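Local coordinates for protein probable phospholipase A2 homolog 2 (Oryza sativa, PDB 2WG9) that probably catalyses the calcium-dependent hydrolysis of the 2-acyl ester of membrane phospholipids, releasing a lysophospholipid and a free fatty acid, at residues G37-I42 with C59-D64. Numbering follows the deposited sequence.
Sequences GKYCGI and CCMVHD. With CA (calcium ion), chain C; OCA (octanoic acid (caprylic acid)), chain D.
Met61 runs alongside Tyr39, the two side chains pointing the same way. CG of Met61 is anti to the backbone N (chi1 177°) and the chain beyond is extended, which keeps it along the ring. Met61 CB sits over the ring centre of Tyr39 in a CH-pi contact, 3.6 Å from the centroid. Met61 CG reaches CZ of Tyr39 at 3.6 Å. SD makes an oblique Met-aromatic contact, 29° off the ring normal. CE ends against the Tyr39 OH, which hydrogen-bonds to the carbonyl of Glu50. A leucine in place of Tyr39 would probably leave Met61 without its aromatic face and the Glu50 carbonyl without this donor. Next door, a disulfide joins Cys40 SG to Cys60 SG at 2.0 Å and ties the loop to helix 55-68. Calcium bridges the segments through Tyr39 O at 2.3 Å, Gly41 O and Asp64 OD2, with Tyr44 O, a water and octanoic acid O1 completing the site. Asp64 OD2 also accepts a hydrogen bond from Ser45 OG. Gly41 N donates a nearly straight hydrogen bond to octanoic acid O1 (3.0 Å, 166°). The calcium-binding loop thus packs on the helix carrying the predicted catalytic histidine, His63, and the calcium-ligand aspartate, as in secretory phospholipases A2.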
loop_
_atom_site.group_PDB
_atom_site.type_symbol
_atom_site.label_atom_id
_atom_site.label_comp_id
_atom_site.label_asym_id
_atom_site.label_seq_id
_atom_site.Cartn_x
_atom_site.Cartn_y
_atom_site.Cartn_z
ATOM N N GLY A 37 -2.017 0.007 -9.068
ATOM C CA GLY A 37 -2.625 -1.320 -9.007
ATOM C C GLY A 37 -4.044 -1.193 -8.484
ATOM O O GLY A 37 -4.713 -0.185 -8.745
ATOM N N LYS A 38 -4.501 -2.206 -7.749
ATOM C CA LYS A 38 -5.839 -2.199 -7.155
ATOM C C LYS A 38 -5.790 -1.797 -5.678
ATOM O O LYS A 38 -6.833 -1.513 -5.079
ATOM C CB LYS A 38 -6.507 -3.583 -7.286
ATOM C CG LYS A 38 -6.839 -4.026 -8.707
ATOM C CD LYS A 38 -7.186 -5.516 -8.725
ATOM C CE LYS A 38 -7.315 -6.072 -10.135
ATOM N NZ LYS A 38 -7.675 -7.540 -10.128
ATOM N N TYR A 39 -4.580 -1.771 -5.099
ATOM C CA TYR A 39 -4.410 -1.655 -3.639
ATOM C C TYR A 39 -3.526 -0.501 -3.125
ATOM O O TYR A 39 -3.723 -0.039 -2.007
ATOM C CB TYR A 39 -3.892 -2.987 -3.047
ATOM C CG TYR A 39 -4.867 -4.143 -3.166
ATOM C CD1 TYR A 39 -4.813 -5.025 -4.250
ATOM C CD2 TYR A 39 -5.844 -4.356 -2.191
ATOM C CE1 TYR A 39 -5.719 -6.096 -4.356
ATOM C CE2 TYR A 39 -6.757 -5.416 -2.294
ATOM C CZ TYR A 39 -6.690 -6.276 -3.376
ATOM O OH TYR A 39 -7.591 -7.323 -3.472
ATOM N N CYS A 40 -2.544 -0.055 -3.907
ATOM C CA CYS A 40 -1.595 0.959 -3.414
ATOM C C CYS A 40 -2.168 2.376 -3.490
ATOM O O CYS A 40 -2.426 2.906 -4.572
ATOM C CB CYS A 40 -0.251 0.890 -4.152
ATOM S SG CYS A 40 0.708 -0.635 -3.949
ATOM N N GLY A 41 -2.355 2.985 -2.326
ATOM C CA GLY A 41 -2.875 4.342 -2.241
ATOM C C GLY A 41 -3.651 4.538 -0.957
ATOM O O GLY A 41 -4.177 3.585 -0.378
ATOM N N ILE A 42 -3.727 5.783 -0.511
ATOM C CA ILE A 42 -4.447 6.125 0.708
ATOM C C ILE A 42 -5.949 6.081 0.435
ATOM O O ILE A 42 -6.417 6.615 -0.569
ATOM C CB ILE A 42 -4.000 7.514 1.244
ATOM C CG1 ILE A 42 -2.492 7.495 1.549
ATOM C CG2 ILE A 42 -4.812 7.914 2.492
ATOM C CD1 ILE A 42 -1.848 8.878 1.697
ATOM N N CYS A 59 2.049 -6.268 -1.990
ATOM C CA CYS A 59 2.495 -5.693 -0.715
ATOM C C CYS A 59 1.410 -4.802 -0.113
ATOM O O CYS A 59 1.111 -4.892 1.080
ATOM C CB CYS A 59 3.788 -4.882 -0.890
ATOM S SG CYS A 59 5.229 -5.831 -1.375
ATOM N N CYS A 60 0.824 -3.945 -0.946
ATOM C CA CYS A 60 -0.253 -3.057 -0.508
ATOM C C CYS A 60 -1.523 -3.801 -0.105
ATOM O O CYS A 60 -2.186 -3.423 0.878
ATOM C CB CYS A 60 -0.570 -2.038 -1.599
ATOM S SG CYS A 60 0.811 -0.934 -1.950
ATOM N N MET A 61 -1.865 -4.847 -0.855
ATOM C CA MET A 61 -3.014 -5.693 -0.508
ATOM C C MET A 61 -2.906 -6.225 0.917
ATOM O O MET A 61 -3.855 -6.116 1.699
ATOM C CB MET A 61 -3.161 -6.856 -1.490
ATOM C CG MET A 61 -4.294 -7.813 -1.129
ATOM S SD MET A 61 -4.286 -9.263 -2.179
ATOM C CE MET A 61 -5.899 -9.975 -1.782
ATOM N N VAL A 62 -1.750 -6.797 1.253
ATOM C CA VAL A 62 -1.514 -7.296 2.619
ATOM C C VAL A 62 -1.640 -6.167 3.638
ATOM O O VAL A 62 -2.259 -6.336 4.696
ATOM C CB VAL A 62 -0.129 -7.979 2.760
ATOM C CG1 VAL A 62 0.200 -8.258 4.227
ATOM C CG2 VAL A 62 -0.082 -9.273 1.965
ATOM N N HIS A 63 -1.052 -5.016 3.315
ATOM C CA HIS A 63 -1.073 -3.876 4.233
ATOM C C HIS A 63 -2.494 -3.397 4.530
ATOM O O HIS A 63 -2.834 -3.148 5.686
ATOM C CB HIS A 63 -0.224 -2.718 3.697
ATOM C CG HIS A 63 -0.260 -1.499 4.567
ATOM N ND1 HIS A 63 -1.216 -0.517 4.428
ATOM C CD2 HIS A 63 0.537 -1.107 5.588
ATOM C CE1 HIS A 63 -1.008 0.428 5.330
ATOM N NE2 HIS A 63 0.053 0.094 6.043
ATOM N N ASP A 64 -3.306 -3.246 3.488
ATOM C CA ASP A 64 -4.674 -2.735 3.635
ATOM C C ASP A 64 -5.506 -3.624 4.548
ATOM O O ASP A 64 -6.220 -3.139 5.431
ATOM C CB ASP A 64 -5.338 -2.583 2.267
ATOM C CG ASP A 64 -4.733 -1.454 1.455
ATOM O OD1 ASP A 64 -3.800 -0.792 1.956
ATOM O OD2 ASP A 64 -5.177 -1.224 0.317
HETATM CA CA CA C . -4.553 1.078 -0.231
HETATM C C1 OCA D . -1.183 0.762 0.784
HETATM C C2 OCA D . 0.177 1.461 0.718
HETATM C C3 OCA D . 0.393 2.391 1.910
HETATM C C4 OCA D . -0.435 3.675 1.814
HETATM C C5 OCA D . -0.036 4.551 0.615
HETATM C C6 OCA D . 1.110 5.496 0.968
HETATM C C7 OCA D . 1.033 6.784 0.146
HETATM C C8 OCA D . 2.163 6.834 -0.889
HETATM O O1 OCA D . -2.135 1.303 0.186
HETATM O O2 OCA D . -1.237 -0.306 1.426
HETATM O O HOH W 1 -5.885 1.967 1.559
#